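Local structure of aldo-keto reductase AKR2E4 (Bombyx mori, 3WCZ) at residues Val41-Glu46 against Thr261-Ile266; Phe121-Lys126 against Lys301-Tyr306; Ile134-Thr139 against Ile165-Ser170; Asn235-Ser240 against Phe273-Thr278. The protein catalyses NADP-dependent reduction of carbonyl compounds, with high activity toward the steroid 3-dehydroecdysone, and may take part in regulating molting in the silkworm. All blocks are in the same frame, centred on the assembly; numbering follows the deposited sequence.

Contact 1. Residues Val41-Glu46 against Thr261-Ile266. With NAP (NADP nicotinamide-adenine-dinucleotide phosphate), chain B.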
# COMPACT_ATOMS: atom_id res chain seq x y z
N VAL A 41 3.34 0.69 14.66
CA VAL A 41 4.61 0.57 13.95
C VAL A 41 5.63 -0.17 14.79
O VAL A 41 6.32 -1.09 14.31
CB VAL A 41 5.13 1.95 13.51
CG1 VAL A 41 6.59 1.90 13.07
CG2 VAL A 41 4.25 2.46 12.38
N TYR A 42 5.74 0.21 16.06
CA TYR A 42 6.64 -0.49 16.96
C TYR A 42 6.31 -1.97 17.10
O TYR A 42 7.16 -2.83 16.95
CB TYR A 42 6.65 0.19 18.33
CG TYR A 42 7.72 -0.37 19.23
CD1 TYR A 42 8.99 0.18 19.25
CD2 TYR A 42 7.47 -1.49 20.02
CE1 TYR A 42 9.99 -0.34 20.04
CE2 TYR A 42 8.46 -2.02 20.82
CZ TYR A 42 9.71 -1.43 20.84
OH TYR A 42 10.72 -1.93 21.63
N TRP A 43 5.04 -2.27 17.37
CA TRP A 43 4.62 -3.65 17.51
C TRP A 43 4.88 -4.47 16.23
O TRP A 43 5.24 -5.65 16.28
CB TRP A 43 3.14 -3.71 17.86
CG TRP A 43 2.82 -3.54 19.30
CD1 TRP A 43 3.65 -3.79 20.36
CD2 TRP A 43 1.56 -3.13 19.84
NE1 TRP A 43 2.97 -3.57 21.54
CE2 TRP A 43 1.69 -3.16 21.25
CE3 TRP A 43 0.34 -2.73 19.29
CZ2 TRP A 43 0.65 -2.80 22.11
CZ3 TRP A 43 -0.70 -2.38 20.14
CH2 TRP A 43 -0.53 -2.42 21.53
N ALA A 44 4.62 -3.85 15.08
CA ALA A 44 4.83 -4.53 13.81
C ALA A 44 6.29 -4.91 13.65
O ALA A 44 6.62 -6.04 13.34
CB ALA A 44 4.35 -3.67 12.65
N ILE A 45 7.18 -3.95 13.87
CA ILE A 45 8.60 -4.26 13.76
C ILE A 45 9.01 -5.34 14.76
O ILE A 45 9.75 -6.25 14.42
CB ILE A 45 9.44 -2.98 13.92
CG1 ILE A 45 9.13 -2.00 12.76
CG2 ILE A 45 10.93 -3.30 13.99
CD1 ILE A 45 9.70 -0.61 12.95
N GLU A 46 8.48 -5.26 15.97
CA GLU A 46 8.77 -6.25 16.99
C GLU A 46 8.31 -7.64 16.53
O GLU A 46 8.98 -8.65 16.81
CB GLU A 46 8.10 -5.85 18.31
CG GLU A 46 8.38 -6.82 19.44
CD GLU A 46 7.51 -6.63 20.68
OE1 GLU A 46 6.41 -6.05 20.57
OE2 GLU A 46 7.94 -7.09 21.76
N THR A 261 -4.02 -1.74 14.34
CA THR A 261 -3.44 -1.13 15.51
C THR A 261 -3.56 -2.06 16.74
O THR A 261 -3.34 -1.61 17.87
CB THR A 261 -4.05 0.24 15.82
OG1 THR A 261 -5.47 0.11 15.90
CG2 THR A 261 -3.66 1.24 14.74
N ASN A 262 -3.85 -3.33 16.50
CA ASN A 262 -4.01 -4.33 17.56
C ASN A 262 -2.81 -5.26 17.57
O ASN A 262 -2.47 -5.82 16.54
CB ASN A 262 -5.30 -5.14 17.30
CG ASN A 262 -5.51 -6.32 18.27
OD1 ASN A 262 -5.04 -7.42 18.05
ND2 ASN A 262 -6.27 -6.07 19.32
N LYS A 263 -2.18 -5.45 18.72
CA LYS A 263 -0.93 -6.17 18.81
C LYS A 263 -1.04 -7.58 18.23
O LYS A 263 -0.21 -8.05 17.47
CB LYS A 263 -0.42 -6.22 20.26
CG LYS A 263 0.96 -6.77 20.40
CD LYS A 263 1.43 -6.75 21.86
CE LYS A 263 2.87 -7.26 21.93
NZ LYS A 263 3.36 -7.24 23.34
N GLN A 264 -2.11 -8.27 18.62
CA GLN A 264 -2.31 -9.63 18.20
C GLN A 264 -2.61 -9.75 16.69
O GLN A 264 -2.07 -10.62 16.01
CB GLN A 264 -3.44 -10.26 19.03
CG GLN A 264 -3.14 -10.39 20.55
CD GLN A 264 -2.98 -9.05 21.34
OE1 GLN A 264 -3.72 -8.06 21.13
NE2 GLN A 264 -2.01 -9.03 22.26
N ARG A 265 -3.48 -8.88 16.17
CA ARG A 265 -3.80 -8.94 14.74
C ARG A 265 -2.61 -8.53 13.89
O ARG A 265 -2.38 -9.12 12.85
CB ARG A 265 -5.04 -8.15 14.40
CG ARG A 265 -6.29 -8.80 14.98
CD ARG A 265 -7.50 -8.11 14.48
NE ARG A 265 -7.80 -6.85 15.13
CZ ARG A 265 -8.46 -6.71 16.27
NH1 ARG A 265 -8.86 -7.78 16.95
NH2 ARG A 265 -8.72 -5.49 16.74
N ILE A 266 -1.81 -7.59 14.37
CA ILE A 266 -0.58 -7.23 13.68
C ILE A 266 0.27 -8.48 13.50
O ILE A 266 0.76 -8.80 12.42
CB ILE A 266 0.17 -6.12 14.47
CG1 ILE A 266 -0.53 -4.76 14.30
CG2 ILE A 266 1.61 -6.04 14.06
CD1 ILE A 266 -0.07 -3.70 15.27
PA NAP B . -7.50 -2.77 5.76
O1A NAP B . -6.13 -3.20 6.11
O2A NAP B . -8.15 -3.13 4.52
O5B NAP B . -8.52 -3.01 6.92
C5B NAP B . -8.24 -2.62 8.23
C4B NAP B . -9.30 -3.03 9.24
O4B NAP B . -9.26 -4.45 9.43
C3B NAP B . -9.21 -2.40 10.58
O3B NAP B . -10.53 -2.16 11.01
C2B NAP B . -8.55 -3.42 11.37
O2B NAP B . -8.81 -3.34 12.76
C1B NAP B . -9.09 -4.71 10.80
N9A NAP B . -8.22 -5.87 10.89
C8A NAP B . -6.89 -5.88 10.67
N7A NAP B . -6.41 -7.10 10.71
C5A NAP B . -7.45 -7.95 10.96
C6A NAP B . -7.56 -9.34 11.11
N6A NAP B . -6.47 -10.22 11.05
N1A NAP B . -8.78 -9.82 11.36
C2A NAP B . -9.85 -9.02 11.44
N3A NAP B . -9.79 -7.69 11.29
C4A NAP B . -8.58 -7.15 11.04
O3 NAP B . -7.48 -1.16 5.87
PN NAP B . -7.16 0.11 4.96
O1N NAP B . -6.61 1.12 5.90
O2N NAP B . -8.38 0.43 4.17
O5D NAP B . -6.05 -0.33 3.91
C5D NAP B . -4.80 -0.75 4.34
C4D NAP B . -3.64 0.22 4.06
O4D NAP B . -3.45 0.40 2.67
C3D NAP B . -3.85 1.61 4.57
O3D NAP B . -3.75 1.69 5.98
C2D NAP B . -2.85 2.34 3.83
O2D NAP B . -1.57 2.09 4.33
C1D NAP B . -3.02 1.75 2.45
N1N NAP B . -3.97 2.39 1.52
C2N NAP B . -3.51 3.10 0.47
C3N NAP B . -4.39 3.69 -0.40
C7N NAP B . -3.81 4.40 -1.56
O7N NAP B . -2.66 4.17 -1.99
N7N NAP B . -4.64 5.23 -2.22
C4N NAP B . -5.78 3.63 -0.18
C5N NAP B . -6.25 2.87 0.91
C6N NAP B . -5.31 2.28 1.73
P2B NAP B . -7.64 -3.25 13.85
O1X NAP B . -8.41 -3.09 15.18
O2X NAP B . -6.91 -4.52 13.83
O3X NAP B . -6.80 -2.05 13.51
O HOH W 1 5.50 -4.98 23.00
O HOH W 2 2.81 -4.59 24.55
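The aliphatic chain of K263 lies across one face of the W43 indole. Its CB sits 3.6 Å from the centroid of the W43 six-membered ring, a CH-pi contact only 8° off the ring normal. With K263 CG anti to the backbone N (chi1 -172°) and the rest of the chain extended, CD reaches 3.5 Å from W43 NE1. The indole edge faces the loop, with W43 CZ3 3.6 Å from T261 O.

Apolar packing continues on I266, whose CG2 is 3.6 Å from A44 CA, while its CD1 leans on W43 CB.

Two waters bridge the polar ends. Each accepts from K263 NZ and, one of them weakly, from W43 NE1; one also donates to E46 OE1. This water relays between opposite charges whose atoms, E46 OE1 and K263 NZ, stay 4.3 Å apart.

Beyond W43, residues 261-266 grip the 2'-phosphate of NADP. R265 NE donates to O2X of the cofactor at 2.8 Å, almost straight at 178°, R265 NH2 donates to O1X, and T261 N donates to O3X. N262 caps the helix, its OD1 accepting from R265 N at 2.8 Å. This phosphate grip is consistent with the enzyme's lack of activity with NADH.

The contact lays the N-terminal turn of helix 263-270 against the end of helix 35-46, which packs on strand 21-22 and helix 61-73 through V41.

Contact 2. Residues Phe121-Lys126 against Lys301-Tyr306; sequences FPIATK and KDYPNY
I123 and Y303 carry the apolar part of this contact, their side chains crossing at about a right angle. I123 CG2 meets the ring edge 3.7 Å from Y303 CD2, and T125 CG2 comes up in the ring plane 3.8 Å from Y303 CE2. The other branch of I123 serves Y306: with CG1 anti to the carbonyl carbon (chi1 -59°), CD1 runs alongside the tyrosine and lies 4.0 Å from Y306 CD1. An alanine in place of I123 would lose both branches and is likely to leave a gap between the Y303 edge and the Y306 side chain.

Backbone oxygens take part in the packing as well. P122 CG is 3.4 Å from N305 O, and in return N305 CB lies 3.5 Å from P122 O, so each residue packs against the other's carbonyl oxygen.

Within 301-306, a type II turn from Y303 to Y306 is closed by Y306 N bonding to Y303 O at 3.1 Å. The Y306 ring has K301 CA over the centre of one face. The Y303 hydroxyl is hydrogen-bonded to D129 O, and N305 O accepts from Q164 NE2.

The contact thus packs the C-terminal tail, well past helix 279-286, on the loop following barrel strand 114-119. On that loop F121 touches NADP, A124 pairs with D132 of the short strand 131-132, and P122 rests on Y136 of helix 136-148.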
# COMPACT_ATOMS: atom_id res chain seq x y z
N PHE A 121 -1.87 9.59 -6.32
CA PHE A 121 -2.87 9.48 -7.38
C PHE A 121 -2.35 10.16 -8.64
O PHE A 121 -1.52 11.10 -8.56
CB PHE A 121 -4.19 10.19 -7.02
CG PHE A 121 -5.01 9.49 -5.98
CD1 PHE A 121 -4.81 9.78 -4.65
CD2 PHE A 121 -6.01 8.61 -6.34
CE1 PHE A 121 -5.57 9.15 -3.66
CE2 PHE A 121 -6.76 7.93 -5.37
CZ PHE A 121 -6.55 8.22 -4.03
N PRO A 122 -2.92 9.81 -9.80
CA PRO A 122 -2.49 10.49 -11.05
C PRO A 122 -3.14 11.86 -11.21
O PRO A 122 -2.77 12.58 -12.13
CB PRO A 122 -2.95 9.52 -12.16
CG PRO A 122 -4.10 8.74 -11.56
CD PRO A 122 -3.76 8.63 -10.07
N ILE A 123 -4.09 12.20 -10.36
CA ILE A 123 -4.79 13.47 -10.35
C ILE A 123 -3.93 14.52 -9.66
O ILE A 123 -3.28 14.25 -8.66
CB ILE A 123 -6.13 13.34 -9.58
CG1 ILE A 123 -7.01 12.27 -10.23
CG2 ILE A 123 -6.85 14.64 -9.50
CD1 ILE A 123 -8.13 11.79 -9.30
N ALA A 124 -3.98 15.74 -10.20
CA ALA A 124 -3.33 16.91 -9.59
C ALA A 124 -4.42 17.85 -9.11
O ALA A 124 -5.41 18.08 -9.82
CB ALA A 124 -2.44 17.60 -10.57
N THR A 125 -4.26 18.39 -7.91
CA THR A 125 -5.20 19.37 -7.37
C THR A 125 -4.44 20.57 -6.83
O THR A 125 -3.22 20.55 -6.65
CB THR A 125 -6.09 18.79 -6.27
OG1 THR A 125 -5.29 18.45 -5.14
CG2 THR A 125 -6.83 17.57 -6.77
N LYS A 126 -5.18 21.65 -6.65
CA LYS A 126 -4.68 22.77 -5.88
C LYS A 126 -4.89 22.42 -4.40
O LYS A 126 -5.54 21.44 -4.05
CB LYS A 126 -5.43 24.05 -6.28
CG LYS A 126 -5.41 24.37 -7.78
CD LYS A 126 -4.05 24.72 -8.28
CE LYS A 126 -4.10 25.38 -9.67
NZ LYS A 126 -4.61 26.80 -9.68
N LYS A 301 -14.43 12.53 -10.30
CA LYS A 301 -14.64 11.84 -11.56
C LYS A 301 -14.38 12.70 -12.79
O LYS A 301 -13.96 12.17 -13.83
CB LYS A 301 -16.07 11.28 -11.57
CG LYS A 301 -16.35 10.27 -12.65
CD LYS A 301 -17.72 9.62 -12.41
CE LYS A 301 -17.59 8.17 -11.96
NZ LYS A 301 -18.92 7.52 -11.84
N ASP A 302 -14.63 14.01 -12.69
CA ASP A 302 -14.46 14.89 -13.84
C ASP A 302 -13.08 15.52 -13.89
O ASP A 302 -12.79 16.32 -14.78
CB ASP A 302 -15.52 16.00 -13.90
CG ASP A 302 -15.62 16.64 -15.27
OD1 ASP A 302 -15.74 15.87 -16.25
OD2 ASP A 302 -15.58 17.90 -15.39
N TYR A 303 -12.21 15.19 -12.93
CA TYR A 303 -10.87 15.76 -12.91
C TYR A 303 -9.98 15.13 -13.97
O TYR A 303 -10.07 13.92 -14.24
CB TYR A 303 -10.19 15.53 -11.55
CG TYR A 303 -10.69 16.39 -10.40
CD1 TYR A 303 -12.02 16.80 -10.31
CD2 TYR A 303 -9.82 16.77 -9.39
CE1 TYR A 303 -12.46 17.60 -9.25
CE2 TYR A 303 -10.25 17.55 -8.32
CZ TYR A 303 -11.57 17.95 -8.26
OH TYR A 303 -11.99 18.73 -7.17
N PRO A 304 -9.08 15.94 -14.55
CA PRO A 304 -8.07 15.37 -15.44
C PRO A 304 -7.37 14.20 -14.78
O PRO A 304 -7.00 14.30 -13.60
CB PRO A 304 -7.11 16.53 -15.68
CG PRO A 304 -8.00 17.75 -15.60
CD PRO A 304 -8.98 17.42 -14.49
N ASN A 305 -7.22 13.12 -15.54
CA ASN A 305 -6.47 11.93 -15.11
C ASN A 305 -7.16 11.12 -13.99
O ASN A 305 -6.54 10.26 -13.34
CB ASN A 305 -5.03 12.31 -14.73
CG ASN A 305 -4.27 13.02 -15.87
OD1 ASN A 305 -3.75 14.13 -15.69
ND2 ASN A 305 -4.26 12.40 -17.03
N TYR A 306 -8.46 11.31 -13.79
CA TYR A 306 -9.21 10.43 -12.89
C TYR A 306 -9.02 8.99 -13.34
O TYR A 306 -9.22 8.69 -14.52
CB TYR A 306 -10.69 10.81 -12.89
CG TYR A 306 -11.56 9.98 -12.00
CD1 TYR A 306 -11.57 10.19 -10.63
CD2 TYR A 306 -12.39 8.99 -12.52
CE1 TYR A 306 -12.39 9.47 -9.81
CE2 TYR A 306 -13.22 8.25 -11.69
CZ TYR A 306 -13.21 8.49 -10.33
OH TYR A 306 -14.04 7.76 -9.50

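Contact 3. Residues Ile134-Thr139 against Ile165-Ser170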
# COMPACT_ATOMS: atom_id res chain seq x y z
N ILE A 134 -1.94 19.30 -14.34
CA ILE A 134 -0.54 18.88 -14.48
C ILE A 134 -0.46 17.42 -14.93
O ILE A 134 -1.07 16.54 -14.34
CB ILE A 134 0.22 19.06 -13.15
CG1 ILE A 134 0.14 20.52 -12.67
CG2 ILE A 134 1.69 18.64 -13.30
CD1 ILE A 134 0.70 20.75 -11.29
N ASP A 135 0.27 17.17 -16.00
CA ASP A 135 0.50 15.81 -16.49
C ASP A 135 1.33 15.05 -15.46
O ASP A 135 2.34 15.53 -14.96
CB ASP A 135 1.25 15.92 -17.81
CG ASP A 135 1.29 14.64 -18.60
OD1 ASP A 135 1.01 13.53 -18.08
OD2 ASP A 135 1.63 14.74 -19.81
N TYR A 136 0.88 13.83 -15.14
CA TYR A 136 1.63 12.98 -14.21
C TYR A 136 2.99 12.62 -14.78
O TYR A 136 3.88 12.22 -14.05
CB TYR A 136 0.82 11.72 -13.81
CG TYR A 136 0.37 10.90 -14.99
CD1 TYR A 136 1.27 10.09 -15.67
CD2 TYR A 136 -0.93 10.96 -15.45
CE1 TYR A 136 0.88 9.38 -16.77
CE2 TYR A 136 -1.33 10.26 -16.57
CZ TYR A 136 -0.42 9.46 -17.23
OH TYR A 136 -0.81 8.79 -18.35
N LEU A 137 3.19 12.79 -16.10
CA LEU A 137 4.54 12.59 -16.65
C LEU A 137 5.51 13.63 -16.11
O LEU A 137 6.70 13.36 -15.92
CB LEU A 137 4.55 12.63 -18.17
CG LEU A 137 3.81 11.54 -18.91
CD1 LEU A 137 3.98 11.82 -20.38
CD2 LEU A 137 4.34 10.16 -18.55
N GLU A 138 5.02 14.84 -15.89
CA GLU A 138 5.85 15.87 -15.28
C GLU A 138 6.19 15.52 -13.83
O GLU A 138 7.33 15.65 -13.37
CB GLU A 138 5.17 17.22 -15.35
CG GLU A 138 5.96 18.23 -14.60
CD GLU A 138 5.45 19.64 -14.71
OE1 GLU A 138 4.99 20.00 -15.83
OE2 GLU A 138 5.53 20.40 -13.71
N THR A 139 5.18 15.06 -13.09
CA THR A 139 5.39 14.68 -11.71
C THR A 139 6.45 13.57 -11.66
O THR A 139 7.32 13.54 -10.79
CB THR A 139 4.06 14.17 -11.13
OG1 THR A 139 3.02 15.11 -11.45
CG2 THR A 139 4.13 13.97 -9.63
N ILE A 165 -0.58 3.47 -16.83
CA ILE A 165 0.64 2.70 -16.68
C ILE A 165 1.35 2.58 -18.04
O ILE A 165 2.57 2.82 -18.12
CB ILE A 165 0.35 1.31 -16.10
CG1 ILE A 165 0.02 1.40 -14.61
CG2 ILE A 165 1.53 0.37 -16.32
CD1 ILE A 165 1.16 1.85 -13.74
N THR A 166 0.61 2.23 -19.08
CA THR A 166 1.22 2.11 -20.41
C THR A 166 1.85 3.44 -20.84
O THR A 166 2.98 3.47 -21.36
CB THR A 166 0.17 1.63 -21.42
OG1 THR A 166 -0.23 0.31 -21.06
CG2 THR A 166 0.67 1.65 -22.86
N ARG A 167 1.13 4.55 -20.65
CA ARG A 167 1.64 5.84 -21.09
C ARG A 167 2.86 6.21 -20.30
O ARG A 167 3.84 6.76 -20.84
CB ARG A 167 0.55 6.90 -20.93
CG ARG A 167 0.96 8.29 -21.39
CD ARG A 167 -0.26 9.18 -21.62
NE ARG A 167 0.13 10.53 -22.02
CZ ARG A 167 0.46 11.50 -21.18
NH1 ARG A 167 0.44 11.32 -19.86
NH2 ARG A 167 0.82 12.69 -21.65
N LEU A 168 2.83 5.96 -19.00
CA LEU A 168 3.96 6.27 -18.15
C LEU A 168 5.17 5.46 -18.57
O LEU A 168 6.26 6.05 -18.74
CB LEU A 168 3.58 6.04 -16.67
CG LEU A 168 4.67 6.33 -15.66
CD1 LEU A 168 5.11 7.79 -15.79
CD2 LEU A 168 4.20 6.06 -14.23
N VAL A 169 5.01 4.16 -18.84
CA VAL A 169 6.10 3.30 -19.27
C VAL A 169 6.68 3.76 -20.62
O VAL A 169 7.90 3.77 -20.80
CB VAL A 169 5.65 1.82 -19.34
CG1 VAL A 169 6.71 0.99 -20.02
CG2 VAL A 169 5.35 1.30 -17.94
N SER A 170 5.82 4.12 -21.55
CA SER A 170 6.27 4.50 -22.88
C SER A 170 6.95 5.86 -22.93
O SER A 170 7.67 6.15 -23.90
CB SER A 170 5.09 4.52 -23.85
OG SER A 170 4.63 3.20 -24.05
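The start of helix 136-148 meets helix 162-170 at L137 and L168, whose CA atoms are 6.5 Å apart. Beside them R167 grips D135 end-on: NH1 donates to OD1 and NH2 to OD2, both at 2.9 Å and nearly straight, with the carboxylate and guanidinium planes only 19° apart. The arginine reaches across because CG is anti to the backbone N (chi1 -178°) and the chain stays extended to NE. D135 OD1 has a second task, accepting from L137 N at 3.0 Å from above the carboxylate plane as the helix N-cap. R167 NH1 also gives a weak bond, 3.2 Å long, to Y136 OH. The Y136 ring stands 89° to the guanidinium, while L137 CD1 sits over one guanidinium face, toward its rim, 3.2 Å above the plane. A leucine replacing D135 would probably leave R167 without its countercharge and the first turn of the helix without its side-chain cap. Farther in, L137 CD2 packs 3.7 Å from L168 CD1 as the two leucines slide past each other. The arrangement is a helix N-cap doubling as an interhelical salt bridge, here joining two successive outer helices of the TIM barrel, which precede and follow strand 152-158 in the chain.

Contact 4. Residues Asn235-Ser240 against Phe273-Thr278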
# COMPACT_ATOMS: atom_id res chain seq x y z
N ASN A 235 -10.53 -23.00 8.34
CA ASN A 235 -10.48 -24.29 9.00
C ASN A 235 -9.51 -25.24 8.35
O ASN A 235 -8.77 -25.96 9.03
CB ASN A 235 -11.87 -24.89 9.04
CG ASN A 235 -12.38 -25.03 10.42
OD1 ASN A 235 -11.74 -25.67 11.28
ND2 ASN A 235 -13.54 -24.43 10.68
N LYS A 236 -9.49 -25.27 7.02
CA LYS A 236 -8.60 -26.18 6.31
C LYS A 236 -7.12 -25.98 6.68
O LYS A 236 -6.36 -26.95 6.85
CB LYS A 236 -8.78 -26.05 4.79
CG LYS A 236 -7.75 -26.78 3.98
CD LYS A 236 -8.04 -26.74 2.51
CE LYS A 236 -6.95 -27.42 1.73
NZ LYS A 236 -7.09 -27.29 0.25
N TYR A 237 -6.71 -24.70 6.77
CA TYR A 237 -5.32 -24.37 6.96
C TYR A 237 -4.96 -24.01 8.40
O TYR A 237 -3.81 -23.72 8.70
CB TYR A 237 -4.93 -23.23 6.02
CG TYR A 237 -4.99 -23.65 4.58
CD1 TYR A 237 -4.09 -24.58 4.07
CD2 TYR A 237 -5.95 -23.14 3.73
CE1 TYR A 237 -4.15 -24.98 2.72
CE2 TYR A 237 -6.01 -23.53 2.38
CZ TYR A 237 -5.10 -24.44 1.90
OH TYR A 237 -5.19 -24.85 0.60
N ARG A 238 -5.96 -24.03 9.29
CA ARG A 238 -5.75 -23.63 10.70
C ARG A 238 -5.25 -22.20 10.80
O ARG A 238 -4.31 -21.89 11.53
CB ARG A 238 -4.81 -24.60 11.41
CG ARG A 238 -5.33 -26.01 11.43
CD ARG A 238 -4.34 -26.98 12.05
NE ARG A 238 -3.14 -27.11 11.24
CZ ARG A 238 -1.97 -27.52 11.71
NH1 ARG A 238 -1.84 -27.85 12.99
NH2 ARG A 238 -0.92 -27.61 10.89
N LYS A 239 -5.92 -21.33 10.06
CA LYS A 239 -5.57 -19.93 9.97
C LYS A 239 -6.84 -19.13 10.20
O LYS A 239 -7.95 -19.70 10.26
CB LYS A 239 -4.95 -19.63 8.60
CG LYS A 239 -3.61 -20.27 8.38
CD LYS A 239 -2.54 -19.46 9.08
CE LYS A 239 -1.22 -20.14 9.03
NZ LYS A 239 -0.21 -19.27 9.66
N SER A 240 -6.71 -17.83 10.41
CA SER A 240 -7.87 -17.00 10.55
C SER A 240 -8.39 -16.57 9.18
O SER A 240 -7.66 -16.67 8.20
CB SER A 240 -7.56 -15.76 11.36
OG SER A 240 -6.70 -14.91 10.60
N PHE A 273 3.28 -17.59 5.78
CA PHE A 273 4.31 -18.26 4.98
C PHE A 273 4.52 -19.72 5.35
O PHE A 273 5.49 -20.33 4.91
CB PHE A 273 5.58 -17.41 4.97
CG PHE A 273 5.29 -16.02 4.50
CD1 PHE A 273 5.04 -15.79 3.16
CD2 PHE A 273 5.13 -14.97 5.40
CE1 PHE A 273 4.67 -14.56 2.72
CE2 PHE A 273 4.76 -13.71 4.95
CZ PHE A 273 4.53 -13.52 3.61
N ASP A 274 3.56 -20.28 6.07
CA ASP A 274 3.57 -21.69 6.39
C ASP A 274 2.39 -22.42 5.72
O ASP A 274 2.11 -23.58 6.05
CB ASP A 274 3.58 -21.88 7.92
CG ASP A 274 2.36 -21.33 8.61
OD1 ASP A 274 1.62 -20.53 8.01
OD2 ASP A 274 2.13 -21.67 9.81
N PHE A 275 1.73 -21.78 4.76
CA PHE A 275 0.66 -22.38 3.98
C PHE A 275 0.50 -21.62 2.70
O PHE A 275 1.06 -20.53 2.56
CB PHE A 275 -0.68 -22.43 4.75
CG PHE A 275 -1.45 -21.13 4.76
CD1 PHE A 275 -0.99 -20.01 5.46
CD2 PHE A 275 -2.66 -21.04 4.09
CE1 PHE A 275 -1.74 -18.83 5.48
CE2 PHE A 275 -3.40 -19.90 4.15
CZ PHE A 275 -2.94 -18.80 4.84
N GLN A 276 -0.29 -22.15 1.79
CA GLN A 276 -0.64 -21.45 0.58
C GLN A 276 -1.97 -21.94 0.08
O GLN A 276 -2.41 -23.05 0.42
CB GLN A 276 0.39 -21.66 -0.53
CG GLN A 276 0.36 -23.08 -1.11
CD GLN A 276 1.66 -23.45 -1.77
OE1 GLN A 276 2.56 -23.98 -1.10
NE2 GLN A 276 1.79 -23.15 -3.05
N LEU A 277 -2.67 -21.12 -0.67
CA LEU A 277 -3.93 -21.51 -1.28
C LEU A 277 -3.71 -22.26 -2.59
O LEU A 277 -2.71 -22.05 -3.29
CB LEU A 277 -4.80 -20.29 -1.53
CG LEU A 277 -5.14 -19.44 -0.31
CD1 LEU A 277 -6.14 -18.37 -0.65
CD2 LEU A 277 -5.69 -20.26 0.82
N THR A 278 -4.66 -23.11 -2.95
CA THR A 278 -4.56 -23.80 -4.22
C THR A 278 -5.10 -22.91 -5.34
O THR A 278 -5.78 -21.90 -5.08
CB THR A 278 -5.39 -25.06 -4.24
OG1 THR A 278 -6.76 -24.70 -4.10
CG2 THR A 278 -5.00 -25.99 -3.12
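Y237, K239 and F275 bury the most surface here, with F275 touched by both others, K239 over one ring face and Y237 obliquely. CD2 of F275 lies over one face of the Y237 ring, 3.5 Å from Y237 CG, with the ring planes at 43° and centroids 5.2 Å apart. K236 CG covers the opposite face of Y237. Farther along the tyrosine, CE2 touches L277 CD2 at 3.6 Å, and its hydroxyl is hydrogen-bonded to E281 OE1 and accepts from K236 NZ, itself salt-bridged to E281 OE2.

K239 approaches F275 with its aliphatic chain, CG making a CH-pi contact 3.9 Å from the F275 centroid. A bend at chi2 (-79°) carries the chain along the ring, CE passing 3.6 Å from F275 CD1, to a salt bridge in which NZ meets the syn lone pair of D274 OD1 at 2.8 Å. The ammonium has a further acceptor in D271 O.

This surface contact joins the end of helix 228-237, where R238 leaves helical geometry with positive phi, to the loop between helices 263-270 and 279-286. F275 also touches I244 and R247 of helix 241-251, and L277 packs on V282 and I285 of helix 279-286.

From the N terminus, helix 35-46, after the first barrel strand, opens contact 1, which spans most of the barrel and closes on helix 263-270, after the last. Within this span 121-126 opens contact 2, which crosses contact 1 and closes at the C-terminal tail, 301-306. Contact 3, between neighbouring helices, is nested inside both loops and touches contact 2, where N305 reaches Y136 and A124 meets I134. Contact 4 opens after contact 3 has closed, joining the end of helix 228-237 to the loop before helix 279-286; it crosses contact 1 but nests within contact 2. Contacts 2 and 3 lie across the chain's centre from contacts 1 and 4, the centres of contacts 1 and 2 about 34 Å apart.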